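Local structure of acetyl-CoA acetyltransferase (6BN2) at residues A[14-18]-A[44-49]; A[29-35]-A[123-128]; A[170-175]-A[294-298]; A[286-290]-A[301-305]. The protein probably catalyses the reversible condensation of two acetyl-CoA molecules to acetoacetyl-CoA, working as a thiolase through an acetylated cysteine. All coordinates share one frame; numbering follows the deposited sequence. Where two conformers were deposited one is given.

Interaction 1. Residues A[14-18]-A[44-49]; sequences IVSAV and GALDKI
The shortest polar bond between strand 14-18 and the end of helix 34-48 runs from Ser16 OG to Ala45 O, 2.9 Å long. It belongs to one of two conformers deposited for Ser16 and may therefore be only partly occupied. OG sits between the backbone N and the carbonyl carbon (chi1 64°) and arrives above the carbonyl plane, with a C=O...OG angle of 112°. In the last turn Ile49 N bonds to Leu46 O at 3.2 Å and stays 4.0 Å from Ala45 O, consistent with Ala45 O being left to the serine hydroxyl. Apolar groups close round the hydroxyl. Ile49 lies against the strand, with CG2 3.4 Å from Val15 O and CD1 3.8 Å from Val15 CG2, the two side chains crossing at about a right angle. Farther along, Val18 divides its branches: CG2 approaches Ala45 N at 3.5 Å, while CG1 lies 3.7 Å from Lys48 CG, where the lysine chain bends before its NZ pairs with Glu204. The short axes come within 7.2 Å at 135° between their directions. Strand 12-24 thus carries helix 34-48 on one side, while Ala17 turns the other way, onto helix 358-375, and strand 258-268 flanks it within the sheet.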
loop_
_atom_site.group_PDB
_atom_site.type_symbol
_atom_site.label_atom_id
_atom_site.label_comp_id
_atom_site.label_asym_id
_atom_site.label_seq_id
_atom_site.Cartn_x
_atom_site.Cartn_y
_atom_site.Cartn_z
ATOM N N ILE A 14 13.071 10.577 -14.574
ATOM C CA ILE A 14 13.549 9.257 -14.176
ATOM C C ILE A 14 15.041 9.248 -14.437
ATOM O O ILE A 14 15.467 9.385 -15.593
ATOM C CB ILE A 14 12.847 8.138 -14.961
ATOM C CG1 ILE A 14 11.342 8.151 -14.670
ATOM C CG2 ILE A 14 13.450 6.778 -14.591
ATOM C CD1 ILE A 14 10.542 7.332 -15.685
ATOM N N VAL A 15 15.840 9.112 -13.377
ATOM C CA VAL A 15 17.292 9.171 -13.533
ATOM C C VAL A 15 17.932 7.786 -13.517
ATOM O O VAL A 15 19.084 7.649 -13.948
ATOM C CB VAL A 15 17.952 10.094 -12.478
ATOM C CG1 VAL A 15 17.587 11.561 -12.748
ATOM C CG2 VAL A 15 17.593 9.691 -11.051
ATOM N N SER A 16 17.231 6.765 -13.030
ATOM C CA SER A 16 17.712 5.395 -13.174
ATOM C C SER A 16 16.509 4.469 -13.097
ATOM O O SER A 16 15.463 4.826 -12.547
ATOM C CB SER A 16 18.749 5.042 -12.104
ATOM O OG SER A 16 18.156 5.076 -10.824
ATOM N N ALA A 17 16.668 3.280 -13.672
ATOM C CA ALA A 17 15.554 2.337 -13.793
ATOM C C ALA A 17 16.117 0.949 -14.040
ATOM O O ALA A 17 16.791 0.732 -15.056
ATOM C CB ALA A 17 14.617 2.750 -14.939
ATOM N N VAL A 18 15.872 0.010 -13.117
ATOM C CA VAL A 18 16.436 -1.336 -13.255
ATOM C C VAL A 18 15.416 -2.372 -12.799
ATOM O O VAL A 18 14.390 -2.057 -12.190
ATOM C CB VAL A 18 17.743 -1.529 -12.453
ATOM C CG1 VAL A 18 18.786 -0.488 -12.817
ATOM C CG2 VAL A 18 17.435 -1.487 -10.927
ATOM N N GLY A 44 20.463 -1.644 -7.090
ATOM C CA GLY A 44 20.880 -1.541 -8.481
ATOM C C GLY A 44 20.578 -0.184 -9.078
ATOM O O GLY A 44 21.396 0.373 -9.820
ATOM N N ALA A 45 19.412 0.376 -8.744
ATOM C CA ALA A 45 19.042 1.685 -9.271
ATOM C C ALA A 45 19.958 2.774 -8.725
ATOM O O ALA A 45 20.362 3.678 -9.467
ATOM C CB ALA A 45 17.580 1.990 -8.940
ATOM N N LEU A 46 20.313 2.692 -7.439
ATOM C CA LEU A 46 21.262 3.660 -6.883
ATOM C C LEU A 46 22.640 3.505 -7.511
ATOM O O LEU A 46 23.305 4.499 -7.836
ATOM C CB LEU A 46 21.372 3.490 -5.370
ATOM C CG LEU A 46 20.079 3.695 -4.583
ATOM C CD1 LEU A 46 20.321 3.364 -3.101
ATOM C CD2 LEU A 46 19.583 5.109 -4.764
ATOM N N ASP A 47 23.089 2.260 -7.669
ATOM C CA ASP A 47 24.436 1.993 -8.166
ATOM C C ASP A 47 24.630 2.486 -9.598
ATOM O O ASP A 47 25.746 2.881 -9.963
ATOM C CB ASP A 47 24.733 0.492 -8.079
ATOM C CG ASP A 47 25.070 0.017 -6.657
ATOM O OD1 ASP A 47 25.325 0.852 -5.760
ATOM O OD2 ASP A 47 25.097 -1.220 -6.440
ATOM N N LYS A 48 23.573 2.460 -10.424
ATOM C CA LYS A 48 23.696 2.888 -11.818
ATOM C C LYS A 48 24.141 4.335 -11.934
ATOM O O LYS A 48 24.803 4.705 -12.912
ATOM C CB LYS A 48 22.360 2.737 -12.559
ATOM C CG LYS A 48 21.983 1.310 -12.925
ATOM C CD LYS A 48 22.767 0.805 -14.135
ATOM C CE LYS A 48 22.337 -0.619 -14.506
ATOM N NZ LYS A 48 23.141 -1.164 -15.661
ATOM N N ILE A 49 23.765 5.171 -10.970
ATOM C CA ILE A 49 24.078 6.590 -10.999
ATOM C C ILE A 49 24.988 7.000 -9.846
ATOM O O ILE A 49 25.161 8.196 -9.596
ATOM C CB ILE A 49 22.790 7.432 -11.013
ATOM C CG1 ILE A 49 21.842 6.984 -9.895
ATOM C CG2 ILE A 49 22.086 7.275 -12.360
ATOM C CD1 ILE A 49 20.644 7.902 -9.693
#

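Interaction 2. Residues A[29-35]-A[123-128]; sequences LSGVPAT and MENMSQ
Two torsions bring the amides of Asn125 and Gln128 to the segment 29-35: CG of Asn125 is swung away from its backbone N (chi1 -173°), while Gln128 CG lies beside its backbone N (chi1 -70°) and the chain then runs straight. Asn125 ND2 consequently serves two carbonyls, Val32 O at 2.7 Å and Leu29 O at 3.0 Å, both bonds being bent and tilted from the amide plane. Leu29 O is gripped twice, since Val32 N reaches it from the opposite face of its carbonyl plane, closing a type I turn. Gln128 NE2 makes the straighter bond, 2.9 Å to Ser30 O with an N-H...O angle of 153°, the acceptor lying in the amide plane. Its OE1 accepts a hydrogen bond from a water, 2.9 Å away, that also accepts from Ala34 N at the first turn of helix 34-48. Ala34 CB presses on Asn125 N at 3.5 Å, and the CB atoms of Ser30 and Ser127 meet at 3.6 Å; Ser127 OG itself bonds Asp259 and Met26 N. Here the connection from strand 12-24 to helix 34-48 is fastened to the end of strand 117-125 in the thiolase N-terminal domain, with the side chain of Glu124 about 8 Å from that of His356, the predicted proton acceptor.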
loop_
_atom_site.group_PDB
_atom_site.type_symbol
_atom_site.label_atom_id
_atom_site.label_comp_id
_atom_site.label_asym_id
_atom_site.label_seq_id
_atom_site.Cartn_x
_atom_site.Cartn_y
_atom_site.Cartn_z
ATOM N N LEU A 29 14.493 -18.063 -8.089
ATOM C CA LEU A 29 14.399 -17.063 -7.030
ATOM C C LEU A 29 13.451 -17.470 -5.923
ATOM O O LEU A 29 13.150 -16.649 -5.048
ATOM C CB LEU A 29 13.953 -15.715 -7.606
ATOM C CG LEU A 29 14.968 -15.118 -8.586
ATOM C CD1 LEU A 29 14.432 -13.803 -9.166
ATOM C CD2 LEU A 29 16.362 -14.927 -7.931
ATOM N N SER A 30 12.994 -18.724 -5.914
ATOM C CA SER A 30 11.965 -19.087 -4.950
ATOM C C SER A 30 12.464 -19.028 -3.510
ATOM O O SER A 30 11.642 -18.928 -2.589
ATOM C CB SER A 30 11.419 -20.478 -5.268
ATOM O OG SER A 30 12.433 -21.456 -5.183
ATOM N N GLY A 31 13.778 -19.068 -3.297
ATOM C CA GLY A 31 14.356 -18.933 -1.971
ATOM C C GLY A 31 14.821 -17.539 -1.599
ATOM O O GLY A 31 15.441 -17.375 -0.540
ATOM N N VAL A 32 14.550 -16.537 -2.429
ATOM C CA VAL A 32 14.978 -15.163 -2.203
ATOM C C VAL A 32 13.722 -14.339 -1.920
ATOM O O VAL A 32 12.933 -14.087 -2.841
ATOM C CB VAL A 32 15.751 -14.606 -3.405
ATOM C CG1 VAL A 32 16.229 -13.195 -3.124
ATOM C CG2 VAL A 32 16.924 -15.538 -3.759
ATOM N N PRO A 33 13.496 -13.910 -0.679
ATOM C CA PRO A 33 12.228 -13.234 -0.340
ATOM C C PRO A 33 11.981 -11.989 -1.177
ATOM O O PRO A 33 12.913 -11.324 -1.628
ATOM C CB PRO A 33 12.408 -12.865 1.135
ATOM C CG PRO A 33 13.427 -13.813 1.665
ATOM C CD PRO A 33 14.376 -14.064 0.487
ATOM N N ALA A 34 10.693 -11.666 -1.359
ATOM C CA ALA A 34 10.325 -10.479 -2.119
ATOM C C ALA A 34 11.085 -9.241 -1.651
ATOM O O ALA A 34 11.533 -8.429 -2.472
ATOM C CB ALA A 34 8.813 -10.234 -1.991
ATOM N N THR A 35 11.210 -9.057 -0.331
ATOM C CA THR A 35 11.871 -7.853 0.177
ATOM C C THR A 35 13.341 -7.816 -0.205
ATOM O O THR A 35 13.893 -6.731 -0.415
ATOM C CB THR A 35 11.717 -7.747 1.699
ATOM O OG1 THR A 35 12.193 -8.947 2.321
ATOM C CG2 THR A 35 10.235 -7.508 2.092
ATOM N N MET A 123 7.812 -5.309 -6.052
ATOM C CA MET A 123 8.481 -6.552 -5.703
ATOM C C MET A 123 7.427 -7.617 -5.439
ATOM O O MET A 123 6.349 -7.320 -4.917
ATOM C CB MET A 123 9.374 -6.354 -4.459
ATOM C CG MET A 123 8.589 -5.920 -3.202
ATOM S SD MET A 123 9.695 -5.251 -1.937
ATOM C CE MET A 123 8.488 -4.662 -0.705
ATOM N N GLU A 124 7.766 -8.864 -5.760
ATOM C CA GLU A 124 6.849 -9.957 -5.474
ATOM C C GLU A 124 7.637 -11.253 -5.475
ATOM O O GLU A 124 8.466 -11.483 -6.358
ATOM C CB GLU A 124 5.714 -10.042 -6.506
ATOM C CG GLU A 124 4.429 -10.643 -5.916
ATOM C CD GLU A 124 3.661 -9.619 -5.076
ATOM O OE1 GLU A 124 3.205 -8.597 -5.649
ATOM O OE2 GLU A 124 3.545 -9.821 -3.852
ATOM N N ASN A 125 7.362 -12.107 -4.499
ATOM C CA ASN A 125 7.822 -13.489 -4.586
ATOM C C ASN A 125 6.575 -14.354 -4.463
ATOM O O ASN A 125 6.083 -14.609 -3.359
ATOM C CB ASN A 125 8.865 -13.820 -3.528
ATOM C CG ASN A 125 9.450 -15.190 -3.755
ATOM O OD1 ASN A 125 8.702 -16.145 -3.903
ATOM N ND2 ASN A 125 10.781 -15.285 -3.863
ATOM N N MET A 126 6.047 -14.768 -5.610
ATOM C CA MET A 126 4.821 -15.546 -5.598
ATOM C C MET A 126 5.075 -16.952 -5.074
ATOM O O MET A 126 4.180 -17.541 -4.458
ATOM C CB MET A 126 4.220 -15.527 -6.999
ATOM C CG MET A 126 3.904 -14.076 -7.389
ATOM S SD MET A 126 3.101 -13.835 -8.992
ATOM C CE MET A 126 1.430 -14.428 -8.666
ATOM N N SER A 127 6.307 -17.461 -5.243
ATOM C CA SER A 127 6.670 -18.778 -4.715
ATOM C C SER A 127 6.518 -18.852 -3.199
ATOM O O SER A 127 6.265 -19.934 -2.651
ATOM C CB SER A 127 8.116 -19.112 -5.085
ATOM O OG SER A 127 8.323 -19.107 -6.485
ATOM N N GLN A 128 6.718 -17.738 -2.503
ATOM C CA GLN A 128 6.739 -17.726 -1.040
ATOM C C GLN A 128 5.416 -17.299 -0.416
ATOM O O GLN A 128 5.339 -17.167 0.815
ATOM C CB GLN A 128 7.878 -16.836 -0.533
ATOM C CG GLN A 128 9.281 -17.443 -0.791
ATOM C CD GLN A 128 10.394 -16.696 -0.053
ATOM O OE1 GLN A 128 10.141 -15.730 0.673
ATOM N NE2 GLN A 128 11.637 -17.136 -0.256
HETATM O O HOH W 1 13.629 -17.312 2.050
HETATM O O HOH W 2 8.713 -13.209 0.122
#

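Interaction 3. Residues A[170-175]-A[294-298]; sequences LCAKEY and EWFTT. With GOL (glycerol), chain F.
Trp295 is set between Leu170 and a glycerol by its first torsion, which puts CG beside the backbone N (chi1 -75°) and sends the indole out toward helix 169-174. Leu170, with CG trans to N (chi1 177°), meets the indole at about a right angle. Its CD2 lies 4.3 Å from the centroid of the Trp295 six-membered ring and 27° off the normal, a CH-pi contact displaced toward the rim. Over the opposite face, glycerol C3 stands 3.8 Å above the Trp295 plane. Glu174 takes a third direction, with CB in line with the ring edge and 3.4 Å from Trp295 CH2; its CG stays close too, and the chain bends at the second torsion. The packing joins a helix of the N-terminal thiolase domain to the 3-10 turn that leads from strand 281-290 to helix 300-311 in the C-terminal one. Thr297 puts OG1 against CB and SG of Cys171, and its side chain is about 6 Å from that of Cys386, a predicted proton acceptor. Tyr175, just past the helix end, meets Trp295 CZ3 at its ring edge, 3.8 Å from CE2. Tyr175 CE2 is also 3.7 Å from Thr298 CG2. The glycerol, probably a crystallisation additive, bridges the segments through O2, which hydrogen-bonds Tyr175 OH and Thr298 OG1, each at 2.8 Å.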
loop_
_atom_site.group_PDB
_atom_site.type_symbol
_atom_site.label_atom_id
_atom_site.label_comp_id
_atom_site.label_asym_id
_atom_site.label_seq_id
_atom_site.Cartn_x
_atom_site.Cartn_y
_atom_site.Cartn_z
ATOM N N LEU A 170 -14.077 -14.344 -20.753
ATOM C CA LEU A 170 -15.153 -13.407 -21.055
ATOM C C LEU A 170 -14.696 -12.391 -22.093
ATOM O O LEU A 170 -15.431 -12.069 -23.040
ATOM C CB LEU A 170 -15.595 -12.700 -19.767
ATOM C CG LEU A 170 -16.675 -11.626 -19.870
ATOM C CD1 LEU A 170 -18.017 -12.246 -20.283
ATOM C CD2 LEU A 170 -16.796 -10.894 -18.525
ATOM N N CYS A 171 -13.467 -11.892 -21.933
ATOM C CA CYS A 171 -12.912 -10.938 -22.881
ATOM C C CYS A 171 -12.749 -11.563 -24.266
ATOM O O CYS A 171 -13.095 -10.943 -25.282
ATOM C CB CYS A 171 -11.578 -10.419 -22.328
ATOM S SG CYS A 171 -10.741 -9.205 -23.386
ATOM N N ALA A 172 -12.237 -12.799 -24.327
ATOM C CA ALA A 172 -12.068 -13.473 -25.615
ATOM C C ALA A 172 -13.392 -13.608 -26.348
ATOM O O ALA A 172 -13.457 -13.443 -27.574
ATOM C CB ALA A 172 -11.446 -14.854 -25.409
ATOM N N LYS A 173 -14.456 -13.923 -25.609
ATOM C CA LYS A 173 -15.766 -14.118 -26.217
ATOM C C LYS A 173 -16.330 -12.800 -26.730
ATOM O O LYS A 173 -16.780 -12.705 -27.879
ATOM C CB LYS A 173 -16.706 -14.753 -25.189
ATOM C CG LYS A 173 -18.122 -15.000 -25.690
ATOM C CD LYS A 173 -19.012 -15.481 -24.546
ATOM C CE LYS A 173 -19.090 -14.431 -23.438
ATOM N NZ LYS A 173 -19.704 -14.942 -22.176
ATOM N N GLU A 174 -16.302 -11.765 -25.881
ATOM C CA GLU A 174 -16.901 -10.482 -26.236
ATOM C C GLU A 174 -16.161 -9.807 -27.383
ATOM O O GLU A 174 -16.783 -9.146 -28.220
ATOM C CB GLU A 174 -16.922 -9.566 -25.010
ATOM C CG GLU A 174 -17.290 -8.120 -25.307
ATOM C CD GLU A 174 -18.779 -7.929 -25.545
ATOM O OE1 GLU A 174 -19.563 -8.799 -25.104
ATOM O OE2 GLU A 174 -19.161 -6.916 -26.175
ATOM N N TYR A 175 -14.835 -9.940 -27.434
ATOM C CA TYR A 175 -14.050 -9.249 -28.450
ATOM C C TYR A 175 -13.647 -10.153 -29.613
ATOM O O TYR A 175 -12.851 -9.737 -30.464
ATOM C CB TYR A 175 -12.833 -8.587 -27.794
ATOM C CG TYR A 175 -13.262 -7.327 -27.087
ATOM C CD1 TYR A 175 -13.444 -6.145 -27.795
ATOM C CD2 TYR A 175 -13.547 -7.325 -25.728
ATOM C CE1 TYR A 175 -13.883 -4.987 -27.163
ATOM C CE2 TYR A 175 -13.981 -6.166 -25.088
ATOM C CZ TYR A 175 -14.138 -5.005 -25.813
ATOM O OH TYR A 175 -14.572 -3.850 -25.198
ATOM N N GLU A 294 -15.248 -7.424 -13.670
ATOM C CA GLU A 294 -15.070 -8.453 -14.683
ATOM C C GLU A 294 -14.495 -7.891 -15.973
ATOM O O GLU A 294 -14.085 -8.674 -16.841
ATOM C CB GLU A 294 -16.398 -9.162 -14.959
ATOM C CG GLU A 294 -17.452 -8.286 -15.616
ATOM C CD GLU A 294 -18.383 -7.593 -14.625
ATOM O OE1 GLU A 294 -17.979 -7.279 -13.473
ATOM O OE2 GLU A 294 -19.548 -7.357 -15.014
ATOM N N TRP A 295 -14.423 -6.566 -16.118
ATOM C CA TRP A 295 -13.822 -5.965 -17.306
ATOM C C TRP A 295 -12.483 -5.300 -17.016
ATOM O O TRP A 295 -12.094 -4.349 -17.697
ATOM C CB TRP A 295 -14.802 -4.984 -17.950
ATOM C CG TRP A 295 -15.860 -5.768 -18.654
ATOM C CD1 TRP A 295 -17.175 -5.916 -18.288
ATOM C CD2 TRP A 295 -15.661 -6.611 -19.793
ATOM N NE1 TRP A 295 -17.809 -6.771 -19.168
ATOM C CE2 TRP A 295 -16.897 -7.208 -20.095
ATOM C CE3 TRP A 295 -14.552 -6.897 -20.602
ATOM C CZ2 TRP A 295 -17.059 -8.080 -21.172
ATOM C CZ3 TRP A 295 -14.711 -7.760 -21.664
ATOM C CH2 TRP A 295 -15.956 -8.341 -21.939
ATOM N N PHE A 296 -11.753 -5.786 -16.004
ATOM C CA PHE A 296 -10.409 -5.266 -15.787
ATOM C C PHE A 296 -9.552 -5.449 -17.037
ATOM O O PHE A 296 -8.638 -4.658 -17.283
ATOM C CB PHE A 296 -9.746 -5.952 -14.578
ATOM C CG PHE A 296 -9.252 -7.363 -14.857
ATOM C CD1 PHE A 296 -8.007 -7.584 -15.442
ATOM C CD2 PHE A 296 -10.026 -8.454 -14.503
ATOM C CE1 PHE A 296 -7.565 -8.870 -15.709
ATOM C CE2 PHE A 296 -9.587 -9.738 -14.756
ATOM C CZ PHE A 296 -8.357 -9.948 -15.362
ATOM N N THR A 297 -9.865 -6.466 -17.844
ATOM C CA THR A 297 -9.048 -6.817 -19.004
ATOM C C THR A 297 -8.911 -5.673 -20.004
ATOM O O THR A 297 -7.873 -5.556 -20.667
ATOM C CB THR A 297 -9.660 -8.021 -19.721
ATOM O OG1 THR A 297 -11.045 -7.757 -19.978
ATOM C CG2 THR A 297 -9.555 -9.278 -18.848
ATOM N N THR A 298 -9.955 -4.862 -20.171
ATOM C CA THR A 298 -9.923 -3.766 -21.134
ATOM C C THR A 298 -9.810 -2.397 -20.465
ATOM O O THR A 298 -9.889 -1.367 -21.147
ATOM C CB THR A 298 -11.166 -3.813 -22.023
ATOM O OG1 THR A 298 -12.339 -3.664 -21.206
ATOM C CG2 THR A 298 -11.237 -5.147 -22.777
HETATM C C1 GOL F . -16.286 -2.991 -20.505
HETATM O O1 GOL F . -17.047 -1.863 -20.171
HETATM C C2 GOL F . -16.174 -3.090 -22.059
HETATM O O2 GOL F . -14.853 -3.374 -22.490
HETATM C C3 GOL F . -17.184 -4.208 -22.458
HETATM O O3 GOL F . -18.343 -3.992 -21.710
#

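Interaction 4. Residues A[286-290]-A[301-305]; sequences YADAA and AKALP
The flat carbonyl of Ala290 receives Lys302 NZ 24° off its plane, in a hydrogen bond of 2.9 Å between NZ and Ala290 O. At the backbone nitrogen of the same residue, Ala290 N donates to a water at 2.9 Å, and Lys302 NZ donates to that water at 3.1 Å, so the ammonium group spans both polar atoms of the strand's last residue. The lysine reaches that far because it is fully stretched: CG lies opposite its backbone N (chi1 -175°) and every later bond is extended. Its aliphatic part runs over Ala289, whose CB is 3.7 Å from Lys302 CG. The same methyl lies 3.7 Å from Ala303 CA, and the alpha carbons of Ala289 and Ala303 are 4.8 Å apart. Such a close approach is consistent with the small side chains of these two alanines, and Ala287 continues it with CB 3.9 Å from Ala303 O. In the thiolase fold this is a strand followed by the helix that packs back on it, here strand 281-290 and helix 300-311, with 147° between the directions of the short segments and 6.9 Å between their axes. Alternate strand residues point to the other side of the sheet: Tyr286 and Asp288 pack on helix 98-111. Asp288 bonds Ser393 OG and forms a salt bridge with Lys101, while Tyr286 OH reaches Asp114 of the second subunit.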
loop_
_atom_site.group_PDB
_atom_site.type_symbol
_atom_site.label_atom_id
_atom_site.label_comp_id
_atom_site.label_asym_id
_atom_site.label_seq_id
_atom_site.Cartn_x
_atom_site.Cartn_y
_atom_site.Cartn_z
ATOM N N TYR A 286 0.136 10.702 -16.366
ATOM C CA TYR A 286 -0.254 9.379 -15.891
ATOM C C TYR A 286 -1.721 9.457 -15.507
ATOM O O TYR A 286 -2.272 10.547 -15.321
ATOM C CB TYR A 286 0.606 8.901 -14.691
ATOM C CG TYR A 286 0.806 10.032 -13.722
ATOM C CD1 TYR A 286 -0.188 10.356 -12.804
ATOM C CD2 TYR A 286 1.941 10.827 -13.776
ATOM C CE1 TYR A 286 -0.056 11.444 -11.967
ATOM C CE2 TYR A 286 2.087 11.917 -12.935
ATOM C CZ TYR A 286 1.085 12.216 -12.037
ATOM O OH TYR A 286 1.193 13.320 -11.212
ATOM N N ALA A 287 -2.345 8.287 -15.374
ATOM C CA ALA A 287 -3.764 8.263 -15.028
ATOM C C ALA A 287 -4.160 6.874 -14.560
ATOM O O ALA A 287 -3.558 5.871 -14.957
ATOM C CB ALA A 287 -4.655 8.656 -16.223
ATOM N N ASP A 288 -5.193 6.835 -13.731
ATOM C CA ASP A 288 -5.885 5.607 -13.378
ATOM C C ASP A 288 -7.273 5.630 -14.003
ATOM O O ASP A 288 -7.876 6.696 -14.179
ATOM C CB ASP A 288 -6.050 5.465 -11.860
ATOM C CG ASP A 288 -4.732 5.447 -11.121
ATOM O OD1 ASP A 288 -3.928 4.538 -11.375
ATOM O OD2 ASP A 288 -4.477 6.376 -10.310
ATOM N N ALA A 289 -7.805 4.445 -14.285
ATOM C CA ALA A 289 -9.210 4.342 -14.662
ATOM C C ALA A 289 -9.755 3.029 -14.120
ATOM O O ALA A 289 -8.997 2.122 -13.782
ATOM C CB ALA A 289 -9.392 4.404 -16.186
ATOM N N ALA A 290 -11.078 2.930 -14.031
ATOM C CA ALA A 290 -11.662 1.670 -13.592
ATOM C C ALA A 290 -12.996 1.440 -14.278
ATOM O O ALA A 290 -13.683 2.383 -14.677
ATOM C CB ALA A 290 -11.833 1.647 -12.059
ATOM N N ALA A 301 -7.362 0.264 -21.957
ATOM C CA ALA A 301 -7.854 1.075 -23.071
ATOM C C ALA A 301 -8.671 2.270 -22.605
ATOM O O ALA A 301 -8.895 3.193 -23.399
ATOM C CB ALA A 301 -8.682 0.211 -24.026
ATOM N N LYS A 302 -9.130 2.273 -21.343
ATOM C CA LYS A 302 -9.752 3.449 -20.738
ATOM C C LYS A 302 -8.723 4.368 -20.080
ATOM O O LYS A 302 -8.849 5.598 -20.162
ATOM C CB LYS A 302 -10.805 3.014 -19.705
ATOM C CG LYS A 302 -11.611 4.176 -19.108
ATOM C CD LYS A 302 -12.626 3.701 -18.066
ATOM C CE LYS A 302 -13.415 4.886 -17.526
ATOM N NZ LYS A 302 -14.422 4.478 -16.482
ATOM N N ALA A 303 -7.695 3.798 -19.436
ATOM C CA ALA A 303 -6.729 4.629 -18.712
ATOM C C ALA A 303 -5.806 5.387 -19.659
ATOM O O ALA A 303 -5.491 6.557 -19.410
ATOM C CB ALA A 303 -5.895 3.768 -17.750
ATOM N N LEU A 304 -5.335 4.737 -20.732
ATOM C CA LEU A 304 -4.360 5.404 -21.597
ATOM C C LEU A 304 -4.906 6.686 -22.225
ATOM O O LEU A 304 -4.198 7.708 -22.201
ATOM C CB LEU A 304 -3.831 4.430 -22.665
ATOM C CG LEU A 304 -2.873 5.096 -23.656
ATOM C CD1 LEU A 304 -1.651 5.637 -22.928
ATOM C CD2 LEU A 304 -2.447 4.092 -24.710
ATOM N N PRO A 305 -6.130 6.728 -22.769
ATOM C CA PRO A 305 -6.634 8.005 -23.298
ATOM C C PRO A 305 -6.686 9.113 -22.266
ATOM O O PRO A 305 -6.487 10.280 -22.628
ATOM C CB PRO A 305 -8.038 7.642 -23.810
ATOM C CG PRO A 305 -7.899 6.175 -24.185
ATOM C CD PRO A 305 -7.039 5.607 -23.081
HETATM O O HOH W 3 -12.465 5.471 -14.246
#

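Overall arrangement
Interactions 1 and 4 are related by topology: each packs a helix on the strand preceding it, strands 12-24 and 281-290 being antiparallel neighbours in one mixed sheet, and their centres lie about 27 Å apart. They fall in the N- and C-terminal thiolase domains respectively, consistent with the duplicated halves of thiolases. Interaction 2 joins the start of helix 34-48 to the same sheet, its centre about 22 Å from that of interaction 1, which uses that helix's end; along the chain these two interlock. Interaction 3 links the two domains. Its 294-298 segment comes between the segments of interaction 4, their centres about 16 Å apart, and the centre of interaction 3 is about 37 Å from that of interaction 1, across the chain's centre.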